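Local coordinates for nitroreductase-like family protein (Bacillus cereus, PDB 2I7H), which belongs to the nitroreductase family of flavin-dependent proteins and binds flavin mononucleotide as a two-chain assembly, at residues A[23-28]-A[90-94]; A[120-124]-A[160-165]. All blocks are in the same frame, centred on the assembly; numbering follows the deposited sequence.

Overall arrangement
Contact 2 (120-124 with 160-165) packs helix 106-129 on strand 157-167 of the four-stranded antiparallel sheet, and contact 1 (23-28 with 90-94), a surface contact of two loops, abuts the C-terminal end of that strand. The centre of contact 2 lies about 2 Å from the centre of the chain, and the centres of the two contacts are about 16 Å apart. They touch where strands 94-101 and 157-167 pair: Ala94 O lies 3.0 Å from Ile165 N, probably a hydrogen bond. Separately, the 23-28 loop packs on the strand, Phe23 CZ lying 3.5 Å from His164 O. The side chain of Gln124 in contact 2 is about 6 Å from a bound flavin mononucleotide, that of Phe23 in contact 1 about 10 Å.

Contact 1. Residues A[23-28]-A[90-94]; sequences FTDKAV and LSTPA
Pro93 presents its ring to two side chains of the 23-28 loop, Phe23 beside CD and Val28 beside CB. Val28 crosses the proline at about a right angle, with the CG2 branch doing the touching, 3.5 Å from Pro93 CB. At the other end of the ring, Phe23 runs slantwise to it and brings CB to 3.8 Å from Pro93 CD. With CG swung beside its own backbone N (chi1 -48°), the phenyl group reaches on to Thr92, whose methyl CG2 lies 3.6 Å from Phe23 CE1, neither squarely over the face nor at the edge. Ser91 O sits near the ring plane at the edge. The same carbonyl accepts a hydrogen bond of 2.9 Å from a water, and that water accepts one from Phe23 N, also at 2.9 Å, so the loops are bridged by solvent. Thr92 OG1 bonds to Arg88 O, back in helix 75-90, while Val28 also leans on Leu33 of helix 30-40 and on Tyr167. With no direct hydrogen bond between the segments, apolar packing of Phe23 and Val28 on Thr92 and Pro93 joins the loops, and the bridging water serves Phe23 N and Ser91 O at this surface site.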
loop_
_atom_site.group_PDB
_atom_site.type_symbol
_atom_site.label_atom_id
_atom_site.label_comp_id
_atom_site.label_asym_id
_atom_site.label_seq_id
_atom_site.Cartn_x
_atom_site.Cartn_y
_atom_site.Cartn_z
ATOM N N PHE A 23 -12.784 -4.792 19.832
ATOM C CA PHE A 23 -14.053 -4.544 19.152
ATOM C C PHE A 23 -15.263 -4.718 20.038
ATOM O O PHE A 23 -15.261 -5.572 20.913
ATOM C CB PHE A 23 -14.143 -5.435 17.905
ATOM C CG PHE A 23 -12.891 -5.382 17.049
ATOM C CD1 PHE A 23 -11.924 -6.366 17.149
ATOM C CD2 PHE A 23 -12.663 -4.309 16.186
ATOM C CE1 PHE A 23 -10.758 -6.297 16.378
ATOM C CE2 PHE A 23 -11.537 -4.244 15.425
ATOM C CZ PHE A 23 -10.573 -5.242 15.522
ATOM N N THR A 24 -16.292 -3.905 19.812
ATOM C CA THR A 24 -17.599 -4.133 20.433
ATOM C C THR A 24 -18.232 -5.383 19.813
ATOM O O THR A 24 -17.787 -5.843 18.756
ATOM C CB THR A 24 -18.547 -2.912 20.301
ATOM O OG1 THR A 24 -19.149 -2.890 19.000
ATOM C CG2 THR A 24 -17.807 -1.609 20.553
ATOM N N ASP A 25 -19.257 -5.921 20.475
ATOM C CA ASP A 25 -19.934 -7.145 20.026
ATOM C C ASP A 25 -21.083 -6.812 19.060
ATOM O O ASP A 25 -22.040 -7.579 18.915
ATOM C CB ASP A 25 -20.436 -7.962 21.239
ATOM C CG ASP A 25 -20.128 -9.462 21.127
ATOM O OD1 ASP A 25 -19.252 -9.864 20.330
ATOM O OD2 ASP A 25 -20.758 -10.248 21.865
ATOM N N LYS A 26 -20.977 -5.654 18.413
ATOM C CA LYS A 26 -21.889 -5.253 17.340
ATOM C C LYS A 26 -21.624 -6.087 16.078
ATOM O O LYS A 26 -20.492 -6.511 15.819
ATOM C CB LYS A 26 -21.726 -3.760 17.039
ATOM C CG LYS A 26 -22.764 -3.209 16.102
ATOM C CD LYS A 26 -22.438 -1.803 15.703
ATOM C CE LYS A 26 -23.321 -1.360 14.564
ATOM N NZ LYS A 26 -22.830 -0.047 14.072
ATOM N N ALA A 27 -22.671 -6.327 15.302
ATOM C CA ALA A 27 -22.603 -7.298 14.225
ATOM C C ALA A 27 -22.054 -6.655 12.969
ATOM O O ALA A 27 -22.506 -5.586 12.569
ATOM C CB ALA A 27 -23.985 -7.895 13.972
ATOM N N VAL A 28 -21.071 -7.299 12.353
ATOM C CA VAL A 28 -20.527 -6.819 11.085
ATOM C C VAL A 28 -21.201 -7.593 9.957
ATOM O O VAL A 28 -21.141 -8.822 9.918
ATOM C CB VAL A 28 -18.980 -6.952 11.017
ATOM C CG1 VAL A 28 -18.445 -6.477 9.665
ATOM C CG2 VAL A 28 -18.332 -6.153 12.134
ATOM N N LEU A 90 -12.085 -14.765 18.739
ATOM C CA LEU A 90 -13.479 -15.126 18.865
ATOM C C LEU A 90 -14.338 -13.963 19.376
ATOM O O LEU A 90 -15.578 -14.046 19.374
ATOM C CB LEU A 90 -13.600 -16.379 19.735
ATOM C CG LEU A 90 -13.689 -17.714 18.973
ATOM C CD1 LEU A 90 -13.013 -17.743 17.644
ATOM C CD2 LEU A 90 -13.209 -18.879 19.799
ATOM N N SER A 91 -13.673 -12.886 19.810
ATOM C CA SER A 91 -14.349 -11.617 20.123
ATOM C C SER A 91 -13.963 -10.550 19.111
ATOM O O SER A 91 -13.995 -9.346 19.398
ATOM C CB SER A 91 -14.070 -11.155 21.565
ATOM O OG SER A 91 -12.705 -11.311 21.887
ATOM N N THR A 92 -13.573 -11.019 17.926
ATOM C CA THR A 92 -13.293 -10.182 16.771
ATOM C C THR A 92 -14.265 -10.642 15.702
ATOM O O THR A 92 -14.235 -11.810 15.319
ATOM C CB THR A 92 -11.840 -10.358 16.296
ATOM O OG1 THR A 92 -10.956 -9.971 17.351
ATOM C CG2 THR A 92 -11.539 -9.518 15.047
ATOM N N PRO A 93 -15.180 -9.756 15.276
ATOM C CA PRO A 93 -16.233 -10.140 14.316
ATOM C C PRO A 93 -15.789 -10.823 13.005
ATOM O O PRO A 93 -16.494 -11.700 12.511
ATOM C CB PRO A 93 -16.954 -8.800 14.023
ATOM C CG PRO A 93 -16.757 -8.013 15.223
ATOM C CD PRO A 93 -15.358 -8.366 15.730
ATOM N N ALA A 94 -14.671 -10.404 12.430
ATOM C CA ALA A 94 -14.232 -10.956 11.156
ATOM C C ALA A 94 -12.725 -10.930 11.111
ATOM O O ALA A 94 -12.092 -10.041 11.697
ATOM C CB ALA A 94 -14.838 -10.162 9.965
HETATM O O HOH W 1 -12.709 -7.367 21.152
#

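Contact 2. Residues A[120-124]-A[160-165]; sequences MQNFQ and VGILHI
Met120, present as selenomethionine, reaches across to the strand and meets Leu163 there, and their methyl-to-branch contact is flanked by Val160 on one side and Phe123 on the other. The Met120 chain bends at its last torsion (chi3 73°), which turns CE roughly along the strand in its N-to-C direction. SE rests 3.7 Å from Val160 CG1. CE lies 3.5 Å from Gly161 CA; because Gly161 has no side chain, the methyl can sit directly against the backbone there. CE is also 3.7 Å from Leu163 CG. Leu163, modelled in two conformers, divides its branches in the one described: CD1 goes to Phe123 CD2 at 4.0 Å, and CD2 to Gln124 CG, also at 4.0 Å. The Phe123 and Leu163 side chains reach past one another, each heading for the other's backbone. The ring, carried out with CG anti to the backbone N (chi1 176°), continues to Ile165, whose CD1 lies 4.1 Å from CE2 of Phe123 at an oblique approach.

Behind this apolar layer, the helical bond from Gln124 N to Met120 O, 2.9 Å, holds the helix turn. On the strand side Val160 and Gly161 pair together against the single residue Val98 of strand 94-101, a classic beta bulge just where Met120 packs.

Gln124 also touches Arg17 and Trp136 of the flavin mononucleotide pocket, and Pro44 of the second subunit, another pocket residue, so this core backs the pocket near the dimer interface. Helix and strand segments run nearly parallel, at 9°, with their axes 11.1 Å apart. Helix 106-129 covers part of one face of the sheet, beside helix 30-40: Met120 also reaches Val98 and Trp136 on the strands flanking 157-167, and helix 30-40 closes round Phe123 through Leu36, Leu37 and Ala40.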
loop_
_atom_site.group_PDB
_atom_site.type_symbol
_atom_site.label_atom_id
_atom_site.label_comp_id
_atom_site.label_asym_id
_atom_site.label_seq_id
_atom_site.Cartn_x
_atom_site.Cartn_y
_atom_site.Cartn_z
HETATM N N MSE A 120 -5.034 -3.378 0.516
HETATM C CA MSE A 120 -5.309 -3.484 1.957
HETATM C C MSE A 120 -5.445 -2.140 2.627
HETATM O O MSE A 120 -6.311 -1.962 3.482
HETATM C CB MSE A 120 -4.253 -4.330 2.691
HETATM C CG MSE A 120 -4.324 -5.797 2.329
HETATM SE SE MSE A 120 -2.946 -6.947 3.131
HETATM C CE MSE A 120 -3.590 -6.989 4.932
ATOM N N GLN A 121 -4.578 -1.212 2.240
ATOM C CA GLN A 121 -4.658 0.146 2.708
ATOM C C GLN A 121 -5.954 0.835 2.246
ATOM O O GLN A 121 -6.614 1.481 3.050
ATOM C CB GLN A 121 -3.426 0.953 2.291
ATOM C CG GLN A 121 -3.535 2.449 2.611
ATOM C CD GLN A 121 -3.582 2.781 4.088
ATOM O OE1 GLN A 121 -3.603 3.964 4.460
ATOM N NE2 GLN A 121 -3.619 1.768 4.938
ATOM N N ASN A 122 -6.314 0.658 0.966
ATOM C CA ASN A 122 -7.615 1.100 0.463
ATOM C C ASN A 122 -8.721 0.593 1.360
ATOM O O ASN A 122 -9.593 1.347 1.767
ATOM C CB ASN A 122 -7.891 0.508 -0.913
ATOM C CG ASN A 122 -7.259 1.273 -2.038
ATOM O OD1 ASN A 122 -6.761 2.390 -1.891
ATOM N ND2 ASN A 122 -7.296 0.660 -3.206
ATOM N N PHE A 123 -8.693 -0.715 1.626
ATOM C CA PHE A 123 -9.724 -1.359 2.420
ATOM C C PHE A 123 -9.813 -0.727 3.805
ATOM O O PHE A 123 -10.908 -0.492 4.306
ATOM C CB PHE A 123 -9.465 -2.853 2.594
ATOM C CG PHE A 123 -10.468 -3.493 3.474
ATOM C CD1 PHE A 123 -11.725 -3.901 2.954
ATOM C CD2 PHE A 123 -10.232 -3.608 4.833
ATOM C CE1 PHE A 123 -12.661 -4.447 3.797
ATOM C CE2 PHE A 123 -11.173 -4.153 5.672
ATOM C CZ PHE A 123 -12.382 -4.571 5.172
ATOM N N GLN A 124 -8.655 -0.470 4.411
ATOM C CA GLN A 124 -8.601 0.086 5.765
ATOM C C GLN A 124 -9.234 1.477 5.807
ATOM O O GLN A 124 -9.957 1.796 6.746
ATOM C CB GLN A 124 -7.168 0.120 6.274
ATOM C CG GLN A 124 -6.557 -1.245 6.677
ATOM C CD GLN A 124 -5.270 -1.004 7.515
ATOM O OE1 GLN A 124 -4.447 -0.171 7.151
ATOM N NE2 GLN A 124 -5.137 -1.678 8.638
ATOM N N VAL A 160 -0.012 -11.755 2.836
ATOM C CA VAL A 160 0.362 -10.356 3.010
ATOM C C VAL A 160 -0.107 -9.781 4.349
ATOM O O VAL A 160 0.590 -8.966 4.944
ATOM C CB VAL A 160 -0.121 -9.508 1.828
ATOM C CG1 VAL A 160 0.403 -8.118 1.946
ATOM C CG2 VAL A 160 0.365 -10.175 0.522
ATOM N N GLY A 161 -1.267 -10.221 4.829
ATOM C CA GLY A 161 -1.752 -9.768 6.110
ATOM C C GLY A 161 -3.005 -10.488 6.523
ATOM O O GLY A 161 -3.697 -11.090 5.695
ATOM N N ILE A 162 -3.273 -10.466 7.829
ATOM C CA ILE A 162 -4.571 -10.868 8.342
ATOM C C ILE A 162 -5.198 -9.625 8.914
ATOM O O ILE A 162 -4.664 -9.021 9.827
ATOM C CB ILE A 162 -4.506 -12.012 9.384
ATOM C CG1 ILE A 162 -3.731 -13.198 8.792
ATOM C CG2 ILE A 162 -5.962 -12.391 9.865
ATOM C CD1 ILE A 162 -3.756 -14.489 9.608
ATOM N N LEU A 163 -6.322 -9.219 8.345
ATOM C CA LEU A 163 -7.029 -8.054 8.843
ATOM C C LEU A 163 -8.075 -8.488 9.861
ATOM O O LEU A 163 -8.889 -9.351 9.573
ATOM C CB LEU A 163 -7.701 -7.294 7.701
ATOM C CG LEU A 163 -6.862 -6.621 6.632
ATOM C CD1 LEU A 163 -7.711 -6.618 5.391
ATOM C CD2 LEU A 163 -6.494 -5.190 7.070
ATOM N N HIS A 164 -8.019 -7.893 11.049
ATOM C CA HIS A 164 -8.983 -8.140 12.128
ATOM C C HIS A 164 -9.909 -6.938 12.191
ATOM O O HIS A 164 -9.453 -5.812 12.235
ATOM C CB HIS A 164 -8.271 -8.370 13.453
ATOM C CG HIS A 164 -7.505 -9.660 13.492
ATOM N ND1 HIS A 164 -7.839 -10.698 14.330
ATOM C CD2 HIS A 164 -6.424 -10.081 12.786
ATOM C CE1 HIS A 164 -6.988 -11.696 14.159
ATOM N NE2 HIS A 164 -6.126 -11.349 13.222
ATOM N N ILE A 165 -11.205 -7.186 12.154
ATOM C CA ILE A 165 -12.163 -6.150 11.788
ATOM C C ILE A 165 -13.380 -6.180 12.697
ATOM O O ILE A 165 -13.875 -7.243 13.039
ATOM C CB ILE A 165 -12.669 -6.353 10.335
ATOM C CG1 ILE A 165 -11.501 -6.501 9.367
ATOM C CG2 ILE A 165 -13.613 -5.217 9.904
ATOM C CD1 ILE A 165 -11.816 -7.352 8.134
#